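Local structure of 4-hydroxythreonine-4-phosphate dehydrogenase (Legionella pneumophila subsp. pneumophila, 6XMY) at residues A[30-43]-A[68-82]. The protein probably catalyses the NAD(P)-dependent oxidation of 4-(phosphooxy)-L-threonine, a step in pyridoxine 5'-phosphate biosynthesis, with the help of a divalent metal ion. Residues are numbered along the deposited sequence; the frame is centred on the assembly and turned at random.
Sequences LAETDLPVVILGDL and FKKKAGYLTVWPVPC. With EDO (1,2-ethanediol), chain H; PO4 (phosphate ion), chain D.
F68 touches the other segment only lightly, its carbonyl O lying beside P36 CB, and the contact takes hold at K70. The K70 chain starts with CG anti to its backbone N (chi1 168°), runs over the L35 carbonyl and bends at its second and last torsions, placing NZ where four carbonyl oxygens share its three N-H groups. NZ donates to T33 O (2.8 Å) and, within its own segment, Y74 O nearer the carbonyl plane, and to A31 O (2.9 Å) and K71 O from above it. At the type II turn K71–Y74, G73 N also binds A31 O (2.8 Å), from the face of that carbonyl opposite K70 NZ. L75 crosses I39 at about a right angle, its CG 3.8 Å from I39 CG1.

A water joins V37 O to T76 N. From the I39–V77 pair on, strands 37-41 and 74-79 run parallel: I39 N donates almost straight (170°) to T76 O in the carbonyl plane, and I39 O accepts from W78 N. V77 CG2 meets L43 CD1, while on the other face W78 lies alongside L40, whose CD2 is 3.7 Å from W78 CG; W78 also touches L105 and L109 of helix 96-111. V80 N binds G41 O from above its carbonyl plane. C82 N donates to the anti lone pair of D42 OD2 (2.8 Å); D42 OD1 caps L45 N at the start of helix 43-52.

Strand 37-41 is paired with 74-79 on one side and, through backbone bonds of V38 and L40, with 12-15 on the other. The four carbonyl oxygens would stabilise a protonated K70 ammonium.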
ATOM      1  N   LEU A  30       3.922  -9.548  14.651  1.00 12.76           N
ATOM      2  CA  LEU A  30       3.934 -10.753  13.833  1.00 13.20           C
ATOM      3  C   LEU A  30       4.642 -11.912  14.517  1.00 12.44           C
ATOM      4  O   LEU A  30       4.520 -13.051  14.050  1.00 12.43           O
ATOM      5  CB  LEU A  30       4.588 -10.445  12.482  1.00 12.24           C
ATOM      6  CG  LEU A  30       3.872  -9.342  11.691  1.00 12.26           C
ATOM      7  CD1 LEU A  30       4.630  -8.955  10.428  1.00 12.24           C
ATOM      8  CD2 LEU A  30       2.430  -9.736  11.352  1.00 15.02           C
ATOM      9  N   ALA A  31       5.378 -11.653  15.605  1.00 13.22           N
ATOM     10  CA  ALA A  31       6.153 -12.711  16.245  1.00 12.81           C
ATOM     11  C   ALA A  31       5.258 -13.812  16.782  1.00 12.84           C
ATOM     12  O   ALA A  31       5.665 -14.979  16.831  1.00 15.07           O
ATOM     13  CB  ALA A  31       7.015 -12.139  17.371  1.00 15.48           C
ATOM     14  N   GLU A  32       4.037 -13.474  17.169  1.00 14.63           N
ATOM     15  CA  GLU A  32       3.155 -14.463  17.760  1.00 19.24           C
ATOM     16  C   GLU A  32       2.362 -15.263  16.738  1.00 21.73           C
ATOM     17  O   GLU A  32       1.660 -16.209  17.120  1.00 25.58           O
ATOM     18  CB  GLU A  32       2.241 -13.790  18.785  1.00 26.03           C
ATOM     19  CG  GLU A  32       3.028 -13.318  19.987  1.00 33.27           C
ATOM     20  CD  GLU A  32       3.809 -14.457  20.626  1.00 39.08           C
ATOM     21  OE1 GLU A  32       3.350 -15.619  20.558  1.00 41.25           O
ATOM     22  OE2 GLU A  32       4.890 -14.198  21.186  1.00 44.19           O
ATOM     23  N   THR A  33       2.474 -14.927  15.460  1.00 16.49           N
ATOM     24  CA  THR A  33       1.778 -15.631  14.399  1.00 15.40           C
ATOM     25  C   THR A  33       2.671 -16.720  13.815  1.00 15.09           C
ATOM     26  O   THR A  33       3.852 -16.842  14.147  1.00 16.95           O
ATOM     27  CB  THR A  33       1.391 -14.659  13.285  1.00 16.58           C
ATOM     28  OG1 THR A  33       2.559 -14.318  12.520  1.00 14.65           O
ATOM     29  CG2 THR A  33       0.778 -13.389  13.864  1.00 17.72           C
ATOM     30  N   ASP A  34       2.088 -17.514  12.918  1.00 16.37           N
ATOM     31  CA  ASP A  34       2.840 -18.431  12.070  1.00 18.25           C
ATOM     32  C   ASP A  34       2.898 -17.936  10.629  1.00 17.45           C
ATOM     33  O   ASP A  34       3.075 -18.735   9.704  1.00 17.93           O
ATOM     34  CB  ASP A  34       2.288 -19.856  12.162  1.00 21.45           C
ATOM     35  CG  ASP A  34       0.892 -19.976  11.602  1.00 30.59           C
ATOM     36  OD1 ASP A  34       0.442 -21.119  11.360  1.00 36.16           O
ATOM     37  OD2 ASP A  34       0.249 -18.930  11.381  1.00 31.83           O
ATOM     38  N   LEU A  35       2.740 -16.636  10.424  1.00 14.61           N
ATOM     39  CA  LEU A  35       2.830 -16.077   9.087  1.00 13.44           C
ATOM     40  C   LEU A  35       4.293 -16.074   8.657  1.00 13.87           C
ATOM     41  O   LEU A  35       5.169 -15.712   9.451  1.00 16.45           O
ATOM     42  CB  LEU A  35       2.254 -14.662   9.065  1.00 14.25           C
ATOM     43  CG  LEU A  35       0.741 -14.568   9.301  1.00 16.04           C
ATOM     44  CD1 LEU A  35       0.332 -13.147   9.654  1.00 17.01           C
ATOM     45  CD2 LEU A  35      -0.034 -15.047   8.086  1.00 18.47           C
ATOM     46  N   PRO A  36       4.598 -16.488   7.447  1.00 14.17           N
ATOM     47  CA  PRO A  36       6.008 -16.718   7.077  1.00 13.38           C
ATOM     48  C   PRO A  36       6.690 -15.422   6.660  1.00 12.21           C
ATOM     49  O   PRO A  36       6.789 -15.063   5.483  1.00 15.44           O
ATOM     50  CB  PRO A  36       5.884 -17.688   5.904  1.00 17.03           C
ATOM     51  CG  PRO A  36       4.581 -17.315   5.269  1.00 16.08           C
ATOM     52  CD  PRO A  36       3.667 -16.938   6.396  1.00 15.97           C
ATOM     53  N   VAL A  37       7.168 -14.688   7.662  1.00 10.65           N
ATOM     54  CA  VAL A  37       7.667 -13.338   7.453  1.00 10.62           C
ATOM     55  C   VAL A  37       9.124 -13.234   7.871  1.00  9.20           C
ATOM     56  O   VAL A  37       9.596 -13.939   8.771  1.00 11.05           O
ATOM     57  CB  VAL A  37       6.811 -12.288   8.195  1.00 10.65           C
ATOM     58  CG1 VAL A  37       5.373 -12.342   7.705  1.00 11.58           C
ATOM     59  CG2 VAL A  37       6.892 -12.498   9.711  1.00 12.48           C
ATOM     60  N   VAL A  38       9.835 -12.336   7.195  1.00  8.79           N
ATOM     61  CA  VAL A  38      11.189 -11.933   7.553  1.00  8.95           C
ATOM     62  C   VAL A  38      11.183 -10.413   7.599  1.00  9.21           C
ATOM     63  O   VAL A  38      10.710  -9.771   6.657  1.00  9.76           O
ATOM     64  CB  VAL A  38      12.210 -12.441   6.517  1.00 10.16           C
ATOM     65  CG1 VAL A  38      13.593 -11.825   6.773  1.00 12.14           C
ATOM     66  CG2 VAL A  38      12.281 -13.981   6.551  1.00 11.98           C
ATOM     67  N   ILE A  39      11.676  -9.840   8.698  1.00  9.90           N
ATOM     68  CA  ILE A  39      11.592  -8.400   8.935  1.00  8.69           C
ATOM     69  C   ILE A  39      12.878  -7.732   8.483  1.00  7.85           C
ATOM     70  O   ILE A  39      13.962  -8.095   8.951  1.00 10.56           O
ATOM     71  CB  ILE A  39      11.351  -8.091  10.422  1.00  8.75           C
ATOM     72  CG1 ILE A  39      10.203  -8.936  10.990  1.00 10.67           C
ATOM     73  CG2 ILE A  39      11.136  -6.598  10.622  1.00 10.93           C
ATOM     74  CD1 ILE A  39       8.900  -8.829  10.215  1.00 10.61           C
ATOM     75  N   LEU A  40      12.762  -6.728   7.624  1.00  8.94           N
ATOM     76  CA  LEU A  40      13.874  -5.851   7.283  1.00  8.55           C
ATOM     77  C   LEU A  40      13.906  -4.711   8.286  1.00  8.55           C
ATOM     78  O   LEU A  40      12.961  -3.922   8.350  1.00 10.20           O
ATOM     79  CB  LEU A  40      13.659  -5.235   5.909  1.00 11.93           C
ATOM     80  CG  LEU A  40      13.980  -6.027   4.670  1.00 16.32           C
ATOM     81  CD1 LEU A  40      13.489  -5.205   3.496  1.00 21.80           C
ATOM     82  CD2 LEU A  40      15.498  -6.313   4.570  1.00 15.58           C
ATOM     83  N   GLY A  41      14.986  -4.612   9.051  1.00  9.13           N
ATOM     84  CA  GLY A  41      15.077  -3.540  10.022  1.00  8.79           C
ATOM     85  C   GLY A  41      16.292  -3.729  10.894  1.00  8.13           C
ATOM     86  O   GLY A  41      17.001  -4.739  10.822  1.00  9.50           O
ATOM     87  N   ASP A  42      16.525  -2.727  11.729  1.00  9.68           N
ATOM     88  CA  ASP A  42      17.652  -2.741  12.650  1.00  9.56           C
ATOM     89  C   ASP A  42      17.346  -3.699  13.797  1.00 10.34           C
ATOM     90  O   ASP A  42      16.329  -3.559  14.480  1.00 11.65           O
ATOM     91  CB  ASP A  42      17.896  -1.309  13.126  1.00 10.54           C
ATOM     92  CG  ASP A  42      19.034  -1.190  14.111  1.00  9.82           C
ATOM     93  OD1 ASP A  42      18.998  -1.879  15.139  1.00 12.79           O
ATOM     94  OD2 ASP A  42      19.953  -0.385  13.864  1.00 12.82           O
ATOM     95  N   LEU A  43      18.215  -4.694  14.000  1.00  9.97           N
ATOM     96  CA  LEU A  43      17.924  -5.717  14.997  1.00 11.51           C
ATOM     97  C   LEU A  43      17.941  -5.144  16.414  1.00 11.73           C
ATOM     98  O   LEU A  43      17.087  -5.489  17.238  1.00 12.54           O
ATOM     99  CB  LEU A  43      18.907  -6.883  14.858  1.00 12.10           C
ATOM    100  CG  LEU A  43      18.754  -8.020  15.864  1.00 12.24           C
ATOM    101  CD1 LEU A  43      17.371  -8.649  15.769  1.00 15.63           C
ATOM    102  CD2 LEU A  43      19.834  -9.064  15.626  1.00 15.94           C
ATOM    103  N   PHE A  68      11.640 -22.175   6.053  1.00 14.65           N
ATOM    104  CA  PHE A  68      10.678 -21.132   5.724  1.00 15.33           C
ATOM    105  C   PHE A  68       9.405 -21.213   6.561  1.00 16.65           C
ATOM    106  O   PHE A  68       8.565 -20.309   6.469  1.00 18.23           O
ATOM    107  CB  PHE A  68      10.347 -21.183   4.229  1.00 18.87           C
ATOM    108  CG  PHE A  68      11.488 -20.759   3.333  1.00 23.02           C
ATOM    109  CD1 PHE A  68      12.604 -20.117   3.857  1.00 25.40           C
ATOM    110  CD2 PHE A  68      11.439 -20.992   1.966  1.00 25.06           C
ATOM    111  CE1 PHE A  68      13.647 -19.718   3.038  1.00 25.65           C
ATOM    112  CE2 PHE A  68      12.479 -20.594   1.140  1.00 26.49           C
ATOM    113  CZ  PHE A  68      13.588 -19.961   1.679  1.00 26.30           C
ATOM    114  N   LYS A  69       9.246 -22.245   7.386  1.00 15.86           N
ATOM    115  CA  LYS A  69       8.084 -22.353   8.261  1.00 15.98           C
ATOM    116  C   LYS A  69       8.292 -21.482   9.493  1.00 16.42           C
ATOM    117  O   LYS A  69       9.311 -21.601  10.180  1.00 21.02           O
ATOM    118  CB  LYS A  69       7.897 -23.807   8.698  1.00 17.19           C
ATOM    119  CG  LYS A  69       6.650 -24.063   9.538  1.00 17.63           C
ATOM    120  CD  LYS A  69       6.613 -25.500  10.043  1.00 20.09           C
ATOM    121  CE  LYS A  69       5.361 -25.768  10.870  1.00 21.93           C
ATOM    122  NZ  LYS A  69       5.274 -27.204  11.274  1.00 23.72           N
ATOM    123  N   LYS A  70       7.318 -20.615   9.771  1.00 15.24           N
ATOM    124  CA  LYS A  70       7.369 -19.707  10.909  1.00 18.94           C
ATOM    125  C   LYS A  70       6.818 -20.386  12.154  1.00 19.59           C
ATOM    126  O   LYS A  70       5.789 -21.064  12.103  1.00 21.47           O
ATOM    127  CB  LYS A  70       6.519 -18.475  10.599  1.00 21.15           C
ATOM    128  CG  LYS A  70       6.237 -17.557  11.777  1.00 22.29           C
ATOM    129  CD  LYS A  70       7.354 -16.572  12.001  1.00 20.07           C
ATOM    130  CE  LYS A  70       6.943 -15.456  12.946  1.00 13.75           C
ATOM    131  NZ  LYS A  70       6.528 -15.989  14.272  1.00 14.46           N
ATOM    132  N   LYS A  71       7.504 -20.191  13.278  1.00 19.10           N
ATOM    133  CA  LYS A  71       7.047 -20.682  14.570  1.00 18.93           C
ATOM    134  C   LYS A  71       6.703 -19.506  15.475  1.00 17.72           C
ATOM    135  O   LYS A  71       7.412 -18.494  15.489  1.00 15.76           O
ATOM    136  CB  LYS A  71       8.117 -21.546  15.241  1.00 17.56           C
ATOM    137  CG  LYS A  71       8.551 -22.745  14.404  1.00 24.05           C
ATOM    138  CD  LYS A  71       7.402 -23.724  14.190  1.00 28.61           C
ATOM    139  CE  LYS A  71       7.165 -24.590  15.430  1.00 32.21           C
ATOM    140  NZ  LYS A  71       6.272 -25.755  15.153  1.00 34.45           N
ATOM    141  N   ALA A  72       5.611 -19.650  16.225  1.00 18.31           N
ATOM    142  CA  ALA A  72       5.185 -18.608  17.152  1.00 17.21           C
ATOM    143  C   ALA A  72       6.262 -18.354  18.201  1.00 17.62           C
ATOM    144  O   ALA A  72       6.939 -19.280  18.659  1.00 19.40           O
ATOM    145  CB  ALA A  72       3.879 -19.026  17.832  1.00 19.56           C
ATOM    146  N   GLY A  73       6.433 -17.081  18.570  1.00 15.38           N
ATOM    147  CA  GLY A  73       7.411 -16.688  19.561  1.00 16.71           C
ATOM    148  C   GLY A  73       8.774 -16.341  19.006  1.00 15.87           C
ATOM    149  O   GLY A  73       9.624 -15.833  19.756  1.00 18.00           O
ATOM    150  N   TYR A  74       9.010 -16.592  17.724  1.00 14.95           N
ATOM    151  CA  TYR A  74      10.249 -16.228  17.062  1.00 15.16           C
ATOM    152  C   TYR A  74       9.974 -15.156  16.022  1.00 14.88           C
ATOM    153  O   TYR A  74       8.867 -15.052  15.480  1.00 16.84           O
ATOM    154  CB  TYR A  74      10.892 -17.442  16.388  1.00 15.55           C
ATOM    155  CG  TYR A  74      11.363 -18.463  17.389  1.00 14.89           C
ATOM    156  CD1 TYR A  74      10.476 -19.376  17.951  1.00 16.20           C
ATOM    157  CD2 TYR A  74      12.693 -18.503  17.792  1.00 15.12           C
ATOM    158  CE1 TYR A  74      10.905 -20.308  18.873  1.00 14.48           C
ATOM    159  CE2 TYR A  74      13.124 -19.431  18.717  1.00 15.12           C
ATOM    160  CZ  TYR A  74      12.232 -20.326  19.248  1.00 16.57           C
ATOM    161  OH  TYR A  74      12.671 -21.246  20.163  1.00 18.52           O
ATOM    162  N   LEU A  75      10.981 -14.334  15.772  1.00 12.13           N
ATOM    163  CA  LEU A  75      10.903 -13.359  14.701  1.00 11.49           C
ATOM    164  C   LEU A  75      12.235 -13.378  13.975  1.00  8.99           C
ATOM    165  O   LEU A  75      13.292 -13.223  14.601  1.00 11.35           O
ATOM    166  CB  LEU A  75      10.612 -11.964  15.255  1.00 11.62           C
ATOM    167  CG  LEU A  75      10.142 -10.973  14.192  1.00 12.65           C
ATOM    168  CD1 LEU A  75       8.827 -11.401  13.558  1.00 13.13           C
ATOM    169  CD2 LEU A  75      10.000  -9.627  14.859  1.00 14.05           C
ATOM    170  N   THR A  76      12.183 -13.583  12.666  1.00 10.05           N
ATOM    171  CA  THR A  76      13.379 -13.635  11.841  1.00 10.37           C
ATOM    172  C   THR A  76      13.605 -12.274  11.202  1.00  9.34           C
ATOM    173  O   THR A  76      12.669 -11.679  10.652  1.00  9.80           O
ATOM    174  CB  THR A  76      13.242 -14.728  10.782  1.00 10.35           C
ATOM    175  OG1 THR A  76      13.180 -16.004  11.440  1.00 12.91           O
ATOM    176  CG2 THR A  76      14.438 -14.711   9.820  1.00 10.95           C
ATOM    177  N   VAL A  77      14.840 -11.781  11.298  1.00  8.76           N
ATOM    178  CA  VAL A  77      15.195 -10.428  10.897  1.00  9.60           C
ATOM    179  C   VAL A  77      16.341 -10.485   9.903  1.00  8.10           C
ATOM    180  O   VAL A  77      17.310 -11.230  10.105  1.00 10.75           O
ATOM    181  CB  VAL A  77      15.602  -9.586  12.131  1.00 10.13           C
ATOM    182  CG1 VAL A  77      15.990  -8.161  11.723  1.00  9.83           C
ATOM    183  CG2 VAL A  77      14.495  -9.592  13.193  1.00 11.95           C
ATOM    184  N   TRP A  78      16.236  -9.680   8.834  1.00  9.00           N
ATOM    185  CA  TRP A  78      17.338  -9.334   7.945  1.00  9.62           C
ATOM    186  C   TRP A  78      17.883  -8.002   8.452  1.00  9.81           C
ATOM    187  O   TRP A  78      17.291  -6.951   8.184  1.00  9.34           O
ATOM    188  CB  TRP A  78      16.850  -9.202   6.495  1.00 10.35           C
ATOM    189  CG  TRP A  78      17.952  -8.895   5.502  1.00  9.42           C
ATOM    190  CD1 TRP A  78      18.794  -7.818   5.513  1.00 10.24           C
ATOM    191  CD2 TRP A  78      18.329  -9.675   4.355  1.00 10.34           C
ATOM    192  NE1 TRP A  78      19.669  -7.880   4.458  1.00 10.09           N
ATOM    193  CE2 TRP A  78      19.411  -9.011   3.734  1.00 10.75           C
ATOM    194  CE3 TRP A  78      17.863 -10.875   3.796  1.00 10.77           C
ATOM    195  CZ2 TRP A  78      20.030  -9.502   2.580  1.00 10.97           C
ATOM    196  CZ3 TRP A  78      18.485 -11.369   2.641  1.00 10.96           C
ATOM    197  CH2 TRP A  78      19.553 -10.676   2.046  1.00 11.07           C
ATOM    198  N   PRO A  79      18.980  -7.997   9.199  1.00 10.13           N
ATOM    199  CA  PRO A  79      19.406  -6.759   9.859  1.00 10.19           C
ATOM    200  C   PRO A  79      19.884  -5.702   8.875  1.00  8.85           C
ATOM    201  O   PRO A  79      20.619  -5.981   7.923  1.00 11.14           O
ATOM    202  CB  PRO A  79      20.548  -7.225  10.772  1.00 10.19           C
ATOM    203  CG  PRO A  79      20.254  -8.690  11.000  1.00 10.83           C
ATOM    204  CD  PRO A  79      19.769  -9.153   9.656  1.00 11.03           C
ATOM    205  N   VAL A  80      19.449  -4.470   9.121  1.00  9.36           N
ATOM    206  CA  VAL A  80      19.898  -3.285   8.394  1.00  9.48           C
ATOM    207  C   VAL A  80      20.118  -2.219   9.459  1.00 10.22           C
ATOM    208  O   VAL A  80      19.194  -1.927  10.218  1.00  9.84           O
ATOM    209  CB  VAL A  80      18.838  -2.796   7.393  1.00  8.91           C
ATOM    210  CG1 VAL A  80      19.363  -1.594   6.619  1.00 10.60           C
ATOM    211  CG2 VAL A  80      18.410  -3.921   6.440  1.00 10.04           C
ATOM    212  N   PRO A  81      21.296  -1.608   9.556  1.00 11.28           N
ATOM    213  CA  PRO A  81      21.593  -0.754  10.720  1.00 12.54           C
ATOM    214  C   PRO A  81      21.097   0.678  10.546  1.00 11.75           C
ATOM    215  O   PRO A  81      21.360   1.321   9.529  1.00 12.73           O
ATOM    216  CB  PRO A  81      23.124  -0.794  10.795  1.00 15.15           C
ATOM    217  CG  PRO A  81      23.558  -1.022   9.354  1.00 13.23           C
ATOM    218  CD  PRO A  81      22.489  -1.888   8.731  1.00 13.65           C
ATOM    219  N   CYS A  82      20.407   1.190  11.567  1.00 11.43           N
ATOM    220  CA  CYS A  82      20.120   2.618  11.620  1.00 12.30           C
ATOM    221  C   CYS A  82      21.423   3.399  11.737  1.00 12.91           C
ATOM    222  O   CYS A  82      22.408   2.922  12.303  1.00 14.62           O
ATOM    223  CB  CYS A  82      19.241   2.957  12.831  1.00 12.77           C
ATOM    224  SG  CYS A  82      17.574   2.313  12.745  1.00 13.41           S
TER
HETATM  225  C1  EDO H 407      10.744 -17.126   9.042  1.00 45.90           C
HETATM  226  O1  EDO H 407      10.928 -18.512   9.348  1.00 46.18           O
HETATM  227  C2  EDO H 407      10.060 -16.997   7.687  1.00 45.39           C
HETATM  228  O2  EDO H 407       8.953 -17.903   7.643  1.00 45.58           O
HETATM  229  P   PO4 D 403      11.242 -25.524   4.507  1.00 24.89           P
HETATM  230  O1  PO4 D 403      11.350 -26.094   5.900  1.00 30.75           O
HETATM  231  O2  PO4 D 403      11.805 -26.522   3.520  1.00 31.65           O
HETATM  232  O3  PO4 D 403      12.017 -24.236   4.414  1.00 23.36           O
HETATM  233  O4  PO4 D 403       9.796 -25.304   4.147  1.00 29.35           O
HETATM  234  O   HOH W   1       4.683 -20.851   8.547  1.00 25.80           O
HETATM  235  O   HOH W   2       9.734 -14.420  11.525  1.00 12.51           O